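Local coordinates for protein PBP5 (Haemophilus influenzae, PDB 3A3J) that removes the terminal D-alanine from the peptide stems of cell-wall precursors, as a penicillin-binding serine D-alanyl-D-alanine carboxypeptidase, at residues Q6-T11 / G231-K236; K39-Y44 / A155-H160; F253-T258 / F287-K292. All blocks are in the same frame, centred on the assembly; numbering follows the deposited sequence.

How the contacts relate
The three contacts sample one chain at three levels: the ends of two neighbouring strands of a sheet, the buried helical core and the C-terminal domain. Contact 2 lies about 6 Å from the centre of the chain and carries K39 of the active site. Contact 1 brings together two parts of the carboxypeptidase family region that flank contact 2 in sequence; the centres of contacts 1 and 2 are about 21 Å apart, their nearest atoms about 9 Å. Helix 235-252, which starts in contact 1, leads straight into strand 253-259 of contact 3, whose centre is 28 Å from that of contact 1 and 24 Å from that of contact 2. Contacts 1 and 3 lie away from the catalytic residues.

Contact 1 of 3, residues Q6-T11 / G231-K236; sequences QITAQT and GVPTYK
Q10 lays the base of its side chain against the backbone of G231, where the loop leading to strand 11-16 meets the end of strand 224-232. Followed outward, its CB stands 3.9 Å from G231 O. CG comes closer, 3.3 Å from the same G231 O, and also lies over G231 CA; it is placed there by a first torsion that sets it beside the backbone N of Q10 (chi1 -66°). CD still grazes G231 CA at 4.1 Å, after which the extended chain carries the amide onward, and OE1 is hydrogen-bonded to Q32 NE2. The backbone adds a weak bond, Q10 N to G231 O, bent to 138° at the hydrogen. With a positive phi of 61°, G231 presents bare backbone to Q10.

Beside this, the methyl of A9 packs on one branch of V232, A9 CB to V232 CG2 at 3.8 Å, while the other branch, V232 CG1, comes within 3.5 Å of T8 O. Farther out, T8 CG2 touches the ring of P233 at its CD, 3.5 Å away. Helix 235-252 backs the loop, and its E241 accepts a hydrogen bond from T8 N. Q10 and T11 together oppose M230 as a classic beta bulge, and G231 and V232 oppose Y211 as a G1 bulge: paired irregularities at the end of strands in the five-stranded antiparallel sheet of this penicillin-binding domain.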
loop_
_atom_site.group_PDB
_atom_site.type_symbol
_atom_site.label_atom_id
_atom_site.label_comp_id
_atom_site.label_asym_id
_atom_site.label_seq_id
_atom_site.Cartn_x
_atom_site.Cartn_y
_atom_site.Cartn_z
ATOM N N GLN A 6 -13.679 15.414 11.383
ATOM C CA GLN A 6 -13.303 15.123 12.734
ATOM C C GLN A 6 -13.379 13.604 12.930
ATOM O O GLN A 6 -14.429 13.012 12.740
ATOM C CB GLN A 6 -14.240 15.854 13.675
ATOM C CG GLN A 6 -14.219 15.291 15.053
ATOM C CD GLN A 6 -13.021 15.770 15.830
ATOM O OE1 GLN A 6 -12.406 15.004 16.593
ATOM N NE2 GLN A 6 -12.675 17.054 15.654
ATOM N N ILE A 7 -12.262 12.990 13.323
ATOM C CA ILE A 7 -12.060 11.532 13.238
ATOM C C ILE A 7 -11.763 11.058 14.622
ATOM O O ILE A 7 -10.925 11.645 15.296
ATOM C CB ILE A 7 -10.873 11.257 12.354
ATOM C CG1 ILE A 7 -11.197 11.780 10.955
ATOM C CG2 ILE A 7 -10.524 9.745 12.286
ATOM C CD1 ILE A 7 -12.336 10.994 10.279
ATOM N N THR A 8 -12.470 10.032 15.069
ATOM C CA THR A 8 -12.227 9.451 16.378
ATOM C C THR A 8 -11.163 8.370 16.241
ATOM O O THR A 8 -11.493 7.217 15.903
ATOM C CB THR A 8 -13.524 8.800 16.844
ATOM O OG1 THR A 8 -14.341 9.800 17.416
ATOM C CG2 THR A 8 -13.312 7.756 17.877
ATOM N N ALA A 9 -9.898 8.708 16.448
ATOM C CA ALA A 9 -8.843 7.695 16.308
ATOM C C ALA A 9 -7.564 8.291 16.797
ATOM O O ALA A 9 -7.354 9.482 16.657
ATOM C CB ALA A 9 -8.688 7.284 14.887
ATOM N N GLN A 10 -6.680 7.474 17.341
ATOM C CA GLN A 10 -5.462 8.013 17.902
ATOM C C GLN A 10 -4.588 8.514 16.781
ATOM O O GLN A 10 -3.914 9.523 16.929
ATOM C CB GLN A 10 -4.738 6.946 18.711
ATOM C CG GLN A 10 -5.459 6.485 19.965
ATOM C CD GLN A 10 -4.481 5.735 20.926
ATOM O OE1 GLN A 10 -3.344 5.434 20.566
ATOM N NE2 GLN A 10 -4.937 5.431 22.123
ATOM N N THR A 11 -4.651 7.857 15.623
ATOM C CA THR A 11 -3.722 8.096 14.547
ATOM C C THR A 11 -4.497 7.732 13.310
ATOM O O THR A 11 -5.349 6.857 13.406
ATOM C CB THR A 11 -2.571 7.030 14.669
ATOM O OG1 THR A 11 -1.591 7.459 15.607
ATOM C CG2 THR A 11 -1.990 6.692 13.414
ATOM N N GLY A 231 -5.946 2.924 16.867
ATOM C CA GLY A 231 -6.382 3.297 18.208
ATOM C C GLY A 231 -7.799 3.854 18.196
ATOM O O GLY A 231 -8.035 4.851 18.842
ATOM N N VAL A 232 -8.732 3.219 17.461
ATOM C CA VAL A 232 -10.151 3.562 17.518
ATOM C C VAL A 232 -10.826 2.798 18.686
ATOM O O VAL A 232 -10.576 1.589 18.857
ATOM C CB VAL A 232 -10.861 3.219 16.193
ATOM C CG1 VAL A 232 -12.311 3.784 16.194
ATOM C CG2 VAL A 232 -10.116 3.806 15.018
ATOM N N PRO A 233 -11.691 3.485 19.504
ATOM C CA PRO A 233 -12.252 2.786 20.687
ATOM C C PRO A 233 -13.142 1.568 20.379
ATOM O O PRO A 233 -13.176 0.653 21.190
ATOM C CB PRO A 233 -13.026 3.897 21.446
ATOM C CG PRO A 233 -12.261 5.154 21.082
ATOM C CD PRO A 233 -11.955 4.948 19.564
ATOM N N THR A 234 -13.810 1.502 19.233
ATOM C CA THR A 234 -14.806 0.442 19.067
ATOM C C THR A 234 -14.634 -0.172 17.708
ATOM O O THR A 234 -14.168 0.485 16.773
ATOM C CB THR A 234 -16.304 0.985 19.207
ATOM O OG1 THR A 234 -16.626 1.760 18.046
ATOM C CG2 THR A 234 -16.448 1.888 20.426
ATOM N N TYR A 235 -14.971 -1.433 17.580
ATOM C CA TYR A 235 -14.747 -2.095 16.301
ATOM C C TYR A 235 -15.759 -1.733 15.217
ATOM O O TYR A 235 -15.482 -1.873 14.014
ATOM C CB TYR A 235 -14.684 -3.621 16.446
ATOM C CG TYR A 235 -16.011 -4.284 16.741
ATOM C CD1 TYR A 235 -16.901 -4.559 15.719
ATOM C CD2 TYR A 235 -16.368 -4.638 18.037
ATOM C CE1 TYR A 235 -18.109 -5.190 15.965
ATOM C CE2 TYR A 235 -17.594 -5.288 18.296
ATOM C CZ TYR A 235 -18.447 -5.553 17.239
ATOM O OH TYR A 235 -19.641 -6.205 17.422
ATOM N N LYS A 236 -16.949 -1.320 15.622
ATOM C CA LYS A 236 -17.809 -0.640 14.661
ATOM C C LYS A 236 -17.318 0.754 14.341
ATOM O O LYS A 236 -17.406 1.180 13.201
ATOM C CB LYS A 236 -19.267 -0.642 15.151
ATOM C CG LYS A 236 -19.889 -2.038 15.044
ATOM C CD LYS A 236 -21.262 -2.063 15.785
ATOM C CE LYS A 236 -21.728 -3.496 16.091
ATOM N NZ LYS A 236 -23.122 -3.383 16.609
#

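Contact 2 of 3, residues K39-Y44 / A155-H160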
loop_
_atom_site.group_PDB
_atom_site.type_symbol
_atom_site.label_atom_id
_atom_site.label_comp_id
_atom_site.label_asym_id
_atom_site.label_seq_id
_atom_site.Cartn_x
_atom_site.Cartn_y
_atom_site.Cartn_z
ATOM N N LYS A 39 -0.059 -8.839 9.389
ATOM C CA LYS A 39 -0.317 -9.848 8.304
ATOM C C LYS A 39 -0.275 -9.337 6.872
ATOM O O LYS A 39 -0.194 -10.133 5.901
ATOM C CB LYS A 39 -1.644 -10.599 8.551
ATOM C CG LYS A 39 -1.509 -11.443 9.844
ATOM C CD LYS A 39 -2.845 -11.839 10.421
ATOM C CE LYS A 39 -2.675 -12.807 11.641
ATOM N NZ LYS A 39 -2.663 -11.985 12.853
ATOM N N MET A 40 -0.467 -8.033 6.709
ATOM C CA MET A 40 -0.276 -7.423 5.373
ATOM C C MET A 40 1.184 -7.618 4.867
ATOM O O MET A 40 1.379 -8.040 3.758
ATOM C CB MET A 40 -0.582 -5.886 5.469
ATOM C CG MET A 40 -2.108 -5.631 5.331
ATOM S SD MET A 40 -2.517 -3.969 5.772
ATOM C CE MET A 40 -1.334 -2.815 4.991
ATOM N N MET A 41 2.166 -7.322 5.710
ATOM C CA MET A 41 3.596 -7.607 5.355
ATOM C C MET A 41 3.833 -9.099 5.117
ATOM O O MET A 41 4.384 -9.535 4.085
ATOM C CB MET A 41 4.570 -7.054 6.414
ATOM C CG MET A 41 6.112 -7.147 5.955
ATOM S SD MET A 41 6.395 -6.536 4.263
ATOM C CE MET A 41 6.712 -4.881 4.721
ATOM N N THR A 42 3.332 -9.919 6.031
ATOM C CA THR A 42 3.417 -11.403 5.811
ATOM C C THR A 42 2.883 -11.831 4.463
ATOM O O THR A 42 3.500 -12.634 3.738
ATOM C CB THR A 42 2.671 -12.212 6.942
ATOM O OG1 THR A 42 3.235 -11.876 8.218
ATOM C CG2 THR A 42 2.787 -13.710 6.685
ATOM N N SER A 43 1.686 -11.341 4.104
ATOM C CA SER A 43 1.130 -11.668 2.760
ATOM C C SER A 43 1.930 -11.032 1.613
ATOM O O SER A 43 1.952 -11.555 0.507
ATOM C CB SER A 43 -0.322 -11.128 2.699
ATOM O OG SER A 43 -0.920 -11.452 4.002
ATOM N N TYR A 44 2.510 -9.868 1.860
ATOM C CA TYR A 44 3.433 -9.266 0.876
ATOM C C TYR A 44 4.597 -10.272 0.558
ATOM O O TYR A 44 4.742 -10.738 -0.596
ATOM C CB TYR A 44 3.968 -7.888 1.339
ATOM C CG TYR A 44 4.748 -7.218 0.182
ATOM C CD1 TYR A 44 4.071 -6.447 -0.784
ATOM C CD2 TYR A 44 6.109 -7.467 -0.016
ATOM C CE1 TYR A 44 4.759 -5.866 -1.888
ATOM C CE2 TYR A 44 6.823 -6.888 -1.099
ATOM C CZ TYR A 44 6.132 -6.072 -2.021
ATOM O OH TYR A 44 6.773 -5.499 -3.091
ATOM N N ALA A 155 -0.047 2.614 5.321
ATOM C CA ALA A 155 -0.581 3.025 3.993
ATOM C C ALA A 155 0.399 2.644 2.907
ATOM O O ALA A 155 0.030 2.171 1.811
ATOM C CB ALA A 155 -0.917 4.588 3.952
ATOM N N ILE A 156 1.685 2.859 3.188
ATOM C CA ILE A 156 2.716 2.538 2.150
ATOM C C ILE A 156 2.729 1.052 1.861
ATOM O O ILE A 156 2.707 0.601 0.686
ATOM C CB ILE A 156 4.130 3.116 2.555
ATOM C CG1 ILE A 156 4.105 4.648 2.530
ATOM C CG2 ILE A 156 5.215 2.571 1.592
ATOM C CD1 ILE A 156 5.192 5.312 3.323
ATOM N N ILE A 157 2.605 0.255 2.919
ATOM C CA ILE A 157 2.605 -1.249 2.741
ATOM C C ILE A 157 1.400 -1.657 1.962
ATOM O O ILE A 157 1.473 -2.472 1.028
ATOM C CB ILE A 157 2.640 -2.066 4.140
ATOM C CG1 ILE A 157 3.958 -1.775 4.864
ATOM C CG2 ILE A 157 2.395 -3.540 3.877
ATOM C CD1 ILE A 157 4.032 -2.053 6.377
ATOM N N GLY A 158 0.254 -1.067 2.280
ATOM C CA GLY A 158 -0.981 -1.551 1.533
ATOM C C GLY A 158 -0.843 -1.091 0.081
ATOM O O GLY A 158 -1.230 -1.793 -0.850
ATOM N N ALA A 159 -0.254 0.075 -0.173
ATOM C CA ALA A 159 -0.139 0.448 -1.658
ATOM C C ALA A 159 0.713 -0.517 -2.449
ATOM O O ALA A 159 0.465 -0.827 -3.652
ATOM C CB ALA A 159 0.429 1.888 -1.797
ATOM N N HIS A 160 1.752 -1.042 -1.774
ATOM C CA HIS A 160 2.671 -2.013 -2.435
ATOM C C HIS A 160 1.984 -3.308 -2.697
ATOM O O HIS A 160 2.194 -3.929 -3.723
ATOM C CB HIS A 160 3.889 -2.292 -1.552
ATOM C CG HIS A 160 5.028 -1.344 -1.806
ATOM N ND1 HIS A 160 5.750 -1.363 -2.980
ATOM C CD2 HIS A 160 5.530 -0.326 -1.067
ATOM C CE1 HIS A 160 6.697 -0.431 -2.927
ATOM N NE2 HIS A 160 6.563 0.243 -1.790
#
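M40 and I157 open the interface between helices 38-51 and 151-164, just past K39, whose side chain points into the active site. K39 NZ is hydrogen-bonded to S36 OG and to H140 O, so one turn of helix serves catalysis and packing together. M40 is directed at the second helix: its CB and CE both lie against the I157 CG2 branch, and the end of its chain, bent at the last torsion (chi3 46°), lays CE on bare backbone, 3.6 Å from G158 N. With no side chain on G158, the methyl meets its backbone N and CA directly. M40 also touches K202, the probable substrate-binding lysine.

The side chain of M41 leaves its helix alongside the interface, and two bends, at chi2 and chi3, bring CE to 4.2 Å from I157 CG1, with the two side chains at about a right angle. I157 is therefore held between two methionines, CG2 toward M40 and CG1 toward M41, while Y125 and F129 are further neighbours of M41. T42 and S43 face other partners, T42 OG1 bonding to P139 O.

Y44 ends the segment. With CG opposite the backbone N (chi1 -171°), its ring reaches the second helix: CE1 is 3.7 Å from H160 CB, and H160 O lies in the ring plane at the edge. The polar ends converge on one carboxylate oxygen, D164 OD2, which is hydrogen-bonded to Y44 OH and H160 ND1; F129 stacks on the imidazole.

The axes of the two short helical segments approach to 9.9 Å and run 31° apart in the same sense. This is the SxxK helix packed against a neighbour in the buried helical part of the fold, as in serine penicillin-binding proteins and beta-lactamases.

Contact 3 of 3, residues F253-T258 / F287-K292; sequences FETFKT and FITIPK
The hydroxyls of T255 and T289 meet directly across this two-stranded antiparallel ribbon, T255 OG1 to T289 OG1 at 2.8 Å, at a position where the backbones form a non-hydrogen-bonded pair and both side chains stand on the same face. Each is held from outside as well, T255 OG1 by D16 and T289 OG1 by S19, so the ribbon, part of the C-terminal domain, is tied to the carboxypeptidase region.

The backbone ladder is regular. E254 and I290 exchange two bonds, as do F256 and I288; I288 N to F256 O is the shortest, at 2.8 Å, with its donor tilted 18° from the carbonyl plane. On the other face F256 lies beside I288, pointing the same way, with CE2 3.7 Å from I288 CG1. E254 CG lies 3.5 Å from I290 CG1, while E254 OE1 is hydrogen-bonded to G293 N.

At the far end K257 runs its aliphatic chain over the ring of F287, its CG sitting 4.2 Å from the ring centroid, 29° off the normal, an off-centre CH-pi contact. Farther along the chain, K257 CE is 3.7 Å from F287 CZ.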
loop_
_atom_site.group_PDB
_atom_site.type_symbol
_atom_site.label_atom_id
_atom_site.label_comp_id
_atom_site.label_asym_id
_atom_site.label_seq_id
_atom_site.Cartn_x
_atom_site.Cartn_y
_atom_site.Cartn_z
ATOM N N PHE A 253 -11.735 15.820 -3.610
ATOM C CA PHE A 253 -10.436 15.897 -4.230
ATOM C C PHE A 253 -10.555 15.050 -5.442
ATOM O O PHE A 253 -11.491 14.318 -5.573
ATOM C CB PHE A 253 -9.368 15.309 -3.337
ATOM C CG PHE A 253 -9.018 16.147 -2.114
ATOM C CD1 PHE A 253 -7.974 17.062 -2.156
ATOM C CD2 PHE A 253 -9.686 15.954 -0.922
ATOM C CE1 PHE A 253 -7.618 17.818 -1.015
ATOM C CE2 PHE A 253 -9.362 16.681 0.232
ATOM C CZ PHE A 253 -8.318 17.628 0.196
ATOM N N GLU A 254 -9.616 15.187 -6.359
ATOM C CA GLU A 254 -9.620 14.374 -7.538
ATOM C C GLU A 254 -8.163 14.194 -7.874
ATOM O O GLU A 254 -7.292 14.937 -7.344
ATOM C CB GLU A 254 -10.316 15.096 -8.685
ATOM C CG GLU A 254 -9.767 16.474 -8.946
ATOM C CD GLU A 254 -10.547 17.190 -10.030
ATOM O OE1 GLU A 254 -11.762 16.890 -10.181
ATOM O OE2 GLU A 254 -9.957 18.052 -10.734
ATOM N N THR A 255 -7.911 13.251 -8.774
ATOM C CA THR A 255 -6.574 12.850 -9.098
ATOM C C THR A 255 -6.465 12.732 -10.606
ATOM O O THR A 255 -7.303 12.184 -11.251
ATOM C CB THR A 255 -6.228 11.505 -8.396
ATOM O OG1 THR A 255 -5.906 11.802 -7.022
ATOM C CG2 THR A 255 -5.049 10.792 -9.071
ATOM N N PHE A 256 -5.439 13.291 -11.194
ATOM C CA PHE A 256 -5.307 13.093 -12.610
ATOM C C PHE A 256 -3.843 12.936 -13.033
ATOM O O PHE A 256 -2.906 13.365 -12.363
ATOM C CB PHE A 256 -6.046 14.173 -13.436
ATOM C CG PHE A 256 -5.325 15.505 -13.511
ATOM C CD1 PHE A 256 -4.634 15.878 -14.677
ATOM C CD2 PHE A 256 -5.357 16.396 -12.443
ATOM C CE1 PHE A 256 -3.965 17.123 -14.771
ATOM C CE2 PHE A 256 -4.694 17.623 -12.519
ATOM C CZ PHE A 256 -3.987 17.980 -13.690
ATOM N N LYS A 257 -3.705 12.273 -14.155
ATOM C CA LYS A 257 -2.426 11.959 -14.702
ATOM C C LYS A 257 -1.863 13.210 -15.390
ATOM O O LYS A 257 -2.465 13.728 -16.319
ATOM C CB LYS A 257 -2.618 10.811 -15.688
ATOM C CG LYS A 257 -1.303 10.196 -16.089
ATOM C CD LYS A 257 -1.490 9.257 -17.263
ATOM C CE LYS A 257 -1.574 7.843 -16.767
ATOM N NZ LYS A 257 -1.714 6.839 -17.849
ATOM N N THR A 258 -0.731 13.732 -14.922
ATOM C CA THR A 258 -0.103 14.823 -15.645
ATOM C C THR A 258 0.986 14.389 -16.604
ATOM O O THR A 258 1.347 15.152 -17.500
ATOM C CB THR A 258 0.521 15.827 -14.709
ATOM O OG1 THR A 258 1.540 15.171 -13.969
ATOM C CG2 THR A 258 -0.529 16.427 -13.768
ATOM N N PHE A 287 1.005 11.598 -11.423
ATOM C CA PHE A 287 -0.402 11.840 -11.055
ATOM C C PHE A 287 -0.388 12.880 -10.004
ATOM O O PHE A 287 0.516 12.902 -9.177
ATOM C CB PHE A 287 -1.117 10.603 -10.471
ATOM C CG PHE A 287 -1.238 9.441 -11.433
ATOM C CD1 PHE A 287 -2.359 9.302 -12.240
ATOM C CD2 PHE A 287 -0.264 8.448 -11.464
ATOM C CE1 PHE A 287 -2.490 8.247 -13.097
ATOM C CE2 PHE A 287 -0.388 7.401 -12.335
ATOM C CZ PHE A 287 -1.490 7.289 -13.150
ATOM N N ILE A 288 -1.374 13.756 -10.012
ATOM C CA ILE A 288 -1.414 14.696 -8.921
ATOM C C ILE A 288 -2.803 14.703 -8.324
ATOM O O ILE A 288 -3.773 14.272 -8.948
ATOM C CB ILE A 288 -0.918 16.131 -9.331
ATOM C CG1 ILE A 288 -1.886 16.786 -10.318
ATOM C CG2 ILE A 288 0.506 16.054 -9.879
ATOM C CD1 ILE A 288 -1.789 18.366 -10.279
ATOM N N THR A 289 -2.888 15.156 -7.099
ATOM C CA THR A 289 -4.156 15.244 -6.451
ATOM C C THR A 289 -4.466 16.713 -6.117
ATOM O O THR A 289 -3.690 17.377 -5.452
ATOM C CB THR A 289 -4.134 14.365 -5.161
ATOM O OG1 THR A 289 -3.868 12.997 -5.521
ATOM C CG2 THR A 289 -5.463 14.489 -4.375
ATOM N N ILE A 290 -5.630 17.189 -6.549
ATOM C CA ILE A 290 -6.033 18.607 -6.396
ATOM C C ILE A 290 -7.465 18.723 -5.871
ATOM O O ILE A 290 -8.191 17.752 -5.915
ATOM C CB ILE A 290 -5.999 19.279 -7.779
ATOM C CG1 ILE A 290 -6.995 18.558 -8.717
ATOM C CG2 ILE A 290 -4.555 19.278 -8.325
ATOM C CD1 ILE A 290 -6.436 18.146 -10.085
ATOM N N PRO A 291 -7.883 19.916 -5.391
ATOM C CA PRO A 291 -9.296 20.052 -5.049
ATOM C C PRO A 291 -10.134 19.637 -6.225
ATOM O O PRO A 291 -9.734 19.864 -7.377
ATOM C CB PRO A 291 -9.438 21.539 -4.728
ATOM C CG PRO A 291 -8.108 21.863 -4.103
ATOM C CD PRO A 291 -7.094 21.087 -4.948
ATOM N N LYS A 292 -11.254 18.970 -5.948
ATOM C CA LYS A 292 -12.175 18.520 -6.987
ATOM C C LYS A 292 -12.638 19.721 -7.833
ATOM O O LYS A 292 -12.719 20.840 -7.339
ATOM C CB LYS A 292 -13.411 17.904 -6.341
ATOM C CG LYS A 292 -14.100 16.842 -7.196
ATOM C CD LYS A 292 -15.516 16.619 -6.680
ATOM C CE LYS A 292 -15.799 15.151 -6.392
ATOM N NZ LYS A 292 -15.784 14.335 -7.642
#